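Local coordinates for protein beta-N-acetylhexosaminidase (Beutenbergia cavernae, PDB 5BU9) that probably hydrolyses terminal non-reducing N-acetyl-D-hexosamine residues from N-acetyl-beta-D-hexosaminides, as a glycoside hydrolase of family 3, at residues D79-G82 against G83-V87; P147-Y151 against F152-F156. One frame throughout, in Å; residues are numbered along the deposited sequence.

Contact 1 (D79-G82 against G83-V87); sequences DQEG and GNVQV
Val-85 O takes two backbone N-H groups from across a tight beta hairpin: a sound bond from Gly-82 N at 2.9 Å and a weak one from Glu-81 N at 3.0 Å. Two consecutive residues facing one make this a classic beta bulge. The return bond, Val-85 N to Gly-82 O at 3.1 Å, closes a type II' turn whose first corner is Gly-83, with phi at 66°. Beyond the bulge Val-87 N donates to Asp-79 O, 3.0 Å away. Gln-80 and Gln-86 form a non-hydrogen-bonded pair, and their side chains meet through OE1 of Gln-80, which lies 3.2 Å from Gln-86 CG. A bend in the Gln-80 chain (chi2 83°) swings its amide over the extended Gln-86, the two amide planes standing 74° apart; both NE2 atoms bond to Leu-88 O, and that of Gln-86 to Ser-94 O as well. Glu-81 lays its carboxylate against Val-85 while OE2 makes salt bridges with Lys-184 and Arg-154. The CB of Asp-79 rests on both valines, 3.6 Å from Val-87 CG2 and 3.7 Å from Val-85 CG1.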
loop_
_atom_site.group_PDB
_atom_site.type_symbol
_atom_site.label_atom_id
_atom_site.label_comp_id
_atom_site.label_asym_id
_atom_site.label_seq_id
_atom_site.Cartn_x
_atom_site.Cartn_y
_atom_site.Cartn_z
ATOM N N ASP A 79 -7.813 -1.902 3.279
ATOM C CA ASP A 79 -8.120 -0.533 2.849
ATOM C C ASP A 79 -9.158 0.114 3.744
ATOM O O ASP A 79 -10.366 0.008 3.438
ATOM C CB ASP A 79 -8.678 -0.505 1.414
ATOM C CG ASP A 79 -7.592 -0.476 0.340
ATOM O OD1 ASP A 79 -6.379 -0.393 0.663
ATOM O OD2 ASP A 79 -7.974 -0.532 -0.850
ATOM N N GLN A 80 -8.726 0.801 4.812
ATOM C CA GLN A 80 -9.700 1.420 5.721
ATOM C C GLN A 80 -9.492 2.940 5.707
ATOM O O GLN A 80 -9.028 3.512 6.671
ATOM C CB GLN A 80 -9.581 0.842 7.144
ATOM C CG GLN A 80 -10.816 1.093 8.060
ATOM C CD GLN A 80 -11.962 0.084 7.857
ATOM O OE1 GLN A 80 -12.120 -0.464 6.778
ATOM N NE2 GLN A 80 -12.743 -0.176 8.911
ATOM N N GLU A 81 -9.822 3.586 4.593
ATOM C CA GLU A 81 -9.682 5.047 4.473
ATOM C C GLU A 81 -10.856 5.753 5.109
ATOM O O GLU A 81 -10.692 6.805 5.725
ATOM C CB GLU A 81 -9.590 5.500 3.000
ATOM C CG GLU A 81 -8.400 4.943 2.203
ATOM C CD GLU A 81 -8.532 5.205 0.707
ATOM O OE1 GLU A 81 -9.185 6.188 0.294
ATOM O OE2 GLU A 81 -8.010 4.398 -0.074
ATOM N N GLY A 82 -12.043 5.164 4.938
ATOM C CA GLY A 82 -13.297 5.840 5.226
ATOM C C GLY A 82 -14.115 6.163 3.975
ATOM O O GLY A 82 -13.579 6.183 2.853
ATOM N N GLY A 83 -15.419 6.382 4.168
ATOM C CA GLY A 83 -16.290 6.810 3.090
ATOM C C GLY A 83 -16.464 5.752 2.004
ATOM O O GLY A 83 -16.940 4.647 2.264
ATOM N N ASN A 84 -16.085 6.089 0.781
ATOM C CA ASN A 84 -16.206 5.161 -0.344
ATOM C C ASN A 84 -15.164 4.040 -0.297
ATOM O O ASN A 84 -15.243 3.104 -1.081
ATOM C CB ASN A 84 -16.100 5.933 -1.667
ATOM C CG ASN A 84 -17.338 6.791 -1.926
ATOM O OD1 ASN A 84 -18.456 6.311 -1.853
ATOM N ND2 ASN A 84 -17.134 8.065 -2.198
ATOM N N VAL A 85 -14.188 4.127 0.605
ATOM C CA VAL A 85 -13.183 3.058 0.720
ATOM C C VAL A 85 -13.058 2.610 2.181
ATOM O O VAL A 85 -12.234 3.114 2.960
ATOM C CB VAL A 85 -11.795 3.491 0.158
ATOM C CG1 VAL A 85 -10.777 2.334 0.284
ATOM C CG2 VAL A 85 -11.894 3.930 -1.328
ATOM N N GLN A 86 -13.905 1.670 2.560
ATOM C CA GLN A 86 -13.856 1.120 3.906
ATOM C C GLN A 86 -14.145 -0.367 3.770
ATOM O O GLN A 86 -15.303 -0.764 3.635
ATOM C CB GLN A 86 -14.864 1.814 4.850
ATOM C CG GLN A 86 -14.720 1.348 6.328
ATOM C CD GLN A 86 -15.735 1.955 7.269
ATOM O OE1 GLN A 86 -16.220 3.066 7.046
ATOM N NE2 GLN A 86 -16.063 1.226 8.345
ATOM N N VAL A 87 -13.101 -1.190 3.742
ATOM C CA VAL A 87 -13.314 -2.598 3.472
ATOM C C VAL A 87 -14.054 -3.237 4.653
ATOM O O VAL A 87 -14.901 -4.098 4.468
ATOM C CB VAL A 87 -11.998 -3.332 3.206
ATOM C CG1 VAL A 87 -12.251 -4.852 3.236
ATOM C CG2 VAL A 87 -11.362 -2.879 1.859
#

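Contact 2 (P147-Y151 against F152-F156); sequences PPIGY and FHREF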
loop_
_atom_site.group_PDB
_atom_site.type_symbol
_atom_site.label_atom_id
_atom_site.label_comp_id
_atom_site.label_asym_id
_atom_site.label_seq_id
_atom_site.Cartn_x
_atom_site.Cartn_y
_atom_site.Cartn_z
ATOM N N PRO A 147 -10.734 10.777 -11.502
ATOM C CA PRO A 147 -11.479 9.541 -11.213
ATOM C C PRO A 147 -11.021 8.740 -9.967
ATOM O O PRO A 147 -11.893 8.270 -9.241
ATOM C CB PRO A 147 -11.294 8.711 -12.517
ATOM C CG PRO A 147 -11.074 9.784 -13.589
ATOM C CD PRO A 147 -10.178 10.782 -12.868
ATOM N N PRO A 148 -9.707 8.591 -9.703
ATOM C CA PRO A 148 -9.418 7.770 -8.508
ATOM C C PRO A 148 -9.648 8.449 -7.149
ATOM O O PRO A 148 -10.082 7.803 -6.184
ATOM C CB PRO A 148 -7.922 7.424 -8.664
ATOM C CG PRO A 148 -7.357 8.475 -9.529
ATOM C CD PRO A 148 -8.490 8.878 -10.482
ATOM N N ILE A 149 -9.331 9.725 -7.032
ATOM C CA ILE A 149 -9.358 10.329 -5.703
ATOM C C ILE A 149 -10.536 11.303 -5.590
ATOM O O ILE A 149 -11.450 11.098 -4.798
ATOM C CB ILE A 149 -8.028 11.041 -5.379
ATOM C CG1 ILE A 149 -6.811 10.103 -5.564
ATOM C CG2 ILE A 149 -8.087 11.654 -3.946
ATOM C CD1 ILE A 149 -6.957 8.728 -4.870
ATOM N N GLY A 150 -10.487 12.376 -6.374
ATOM C CA GLY A 150 -11.466 13.436 -6.269
ATOM C C GLY A 150 -12.897 12.939 -6.401
ATOM O O GLY A 150 -13.749 13.300 -5.613
ATOM N N TYR A 151 -13.145 12.106 -7.415
ATOM C CA TYR A 151 -14.484 11.604 -7.725
ATOM C C TYR A 151 -15.124 10.944 -6.503
ATOM O O TYR A 151 -16.328 11.037 -6.311
ATOM C CB TYR A 151 -14.431 10.600 -8.894
ATOM C CG TYR A 151 -15.791 10.064 -9.271
ATOM C CD1 TYR A 151 -16.669 10.816 -10.068
ATOM C CD2 TYR A 151 -16.211 8.807 -8.826
ATOM C CE1 TYR A 151 -17.939 10.330 -10.385
ATOM C CE2 TYR A 151 -17.471 8.319 -9.142
ATOM C CZ TYR A 151 -18.330 9.075 -9.919
ATOM O OH TYR A 151 -19.569 8.567 -10.230
ATOM N N PHE A 152 -14.291 10.297 -5.687
ATOM C CA PHE A 152 -14.731 9.484 -4.565
ATOM C C PHE A 152 -14.554 10.170 -3.217
ATOM O O PHE A 152 -14.739 9.536 -2.179
ATOM C CB PHE A 152 -13.956 8.160 -4.549
ATOM C CG PHE A 152 -14.358 7.194 -5.637
ATOM C CD1 PHE A 152 -15.625 6.594 -5.624
ATOM C CD2 PHE A 152 -13.461 6.867 -6.659
ATOM C CE1 PHE A 152 -15.990 5.689 -6.610
ATOM C CE2 PHE A 152 -13.814 5.968 -7.661
ATOM C CZ PHE A 152 -15.090 5.367 -7.638
ATOM N N HIS A 153 -14.163 11.443 -3.234
ATOM C CA HIS A 153 -13.957 12.223 -1.997
ATOM C C HIS A 153 -12.903 11.592 -1.078
ATOM O O HIS A 153 -13.056 11.620 0.142
ATOM C CB HIS A 153 -15.274 12.395 -1.230
ATOM C CG HIS A 153 -16.425 12.802 -2.099
ATOM N ND1 HIS A 153 -16.367 13.892 -2.941
ATOM C CD2 HIS A 153 -17.643 12.243 -2.293
ATOM C CE1 HIS A 153 -17.502 13.991 -3.609
ATOM N NE2 HIS A 153 -18.296 13.003 -3.233
ATOM N N ARG A 154 -11.837 11.036 -1.669
ATOM C CA ARG A 154 -10.789 10.366 -0.893
ATOM C C ARG A 154 -9.632 11.276 -0.520
ATOM O O ARG A 154 -8.728 10.839 0.183
ATOM C CB ARG A 154 -10.245 9.174 -1.653
ATOM C CG ARG A 154 -11.294 8.130 -1.923
ATOM C CD ARG A 154 -10.745 7.169 -2.981
ATOM N NE ARG A 154 -9.615 6.359 -2.508
ATOM C CZ ARG A 154 -8.841 5.616 -3.307
ATOM N NH1 ARG A 154 -9.054 5.597 -4.616
ATOM N NH2 ARG A 154 -7.839 4.906 -2.810
ATOM N N GLU A 155 -9.683 12.528 -0.978
ATOM C CA GLU A 155 -8.675 13.544 -0.671
ATOM C C GLU A 155 -9.074 14.240 0.634
ATOM O O GLU A 155 -10.256 14.340 0.940
ATOM C CB GLU A 155 -8.531 14.587 -1.814
ATOM C CG GLU A 155 -9.644 15.719 -1.862
ATOM C CD GLU A 155 -10.920 15.268 -2.577
ATOM O OE1 GLU A 155 -11.049 14.063 -2.865
ATOM O OE2 GLU A 155 -11.806 16.103 -2.841
ATOM N N PHE A 156 -8.081 14.707 1.391
ATOM C CA PHE A 156 -8.332 15.455 2.626
ATOM C C PHE A 156 -8.551 16.938 2.319
ATOM O O PHE A 156 -9.108 17.662 3.126
ATOM C CB PHE A 156 -7.177 15.290 3.615
ATOM C CG PHE A 156 -7.173 13.971 4.365
ATOM C CD1 PHE A 156 -8.010 13.774 5.462
ATOM C CD2 PHE A 156 -6.298 12.949 4.000
ATOM C CE1 PHE A 156 -7.998 12.579 6.170
ATOM C CE2 PHE A 156 -6.279 11.745 4.696
ATOM C CZ PHE A 156 -7.132 11.558 5.788
HETATM O O HOH W 1 -14.248 15.559 -3.997
#
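Ile-149 O accepts two backbone N-H groups from opposite faces of its carbonyl plane: Phe-152 N at 3.1 Å and Arg-154 N at 3.2 Å, the latter nearly straight at 176°. Next to it, Gly-150 O accepts hydrogen bonds from His-153 N and from a water. That water donates to Glu-155 OE2 as well and is hydrogen-bonded to His-153 ND1, lying in the plane of the imidazole. Pro-148 O is satisfied by Arg-154 NH1 at 2.9 Å, which approaches from above the carbonyl plane. A bend at chi3 (67°) turns the guanidinium back to this oxygen; CD1 of Ile-149 lies over one of its faces, and NH2, whose salt-bridge partner is Glu-81, also hydrogen-bonds a glycerol, probably from the crystallisation liquor. In the packing, Ile-149 CG2 meets Glu-155 CB at 3.7 Å. Tyr-151 and Phe-152 form a T-shaped pair, planes at 90°, with CD2 of the tyrosine 3.6 Å above the centre of the phenylalanine ring. The 6→1 and 5→2 backbone bonds, with His-153 at positive phi, are those of a Schellman motif, here in the long loop between strand 128-129 and helix 160-176 of the TIM-barrel-type domain.

Contact 1 comes first along the chain and closes before contact 2 opens; their centres lie about 12 Å apart, on the same side of the chain's centre and within the same family 3 N-terminal domain. The hairpin continues strand 75-82, which pairs in parallel with 39-43 and 128-129, and contact 2 belongs to the loop that follows 128-129. They touch directly: the salt bridge between Glu-81 OE2 and Arg-154 NH2, at 2.8 Å, joins the two, and Asn-84 ND2 probably bonds to Phe-152 O, also at 2.8 Å. Asp-79 and Arg-154 each contact bound glycerol, consistent with a polar pocket bordered by the hairpin and the loop, near which Lys-184 of strand 180-186 pairs with Glu-81.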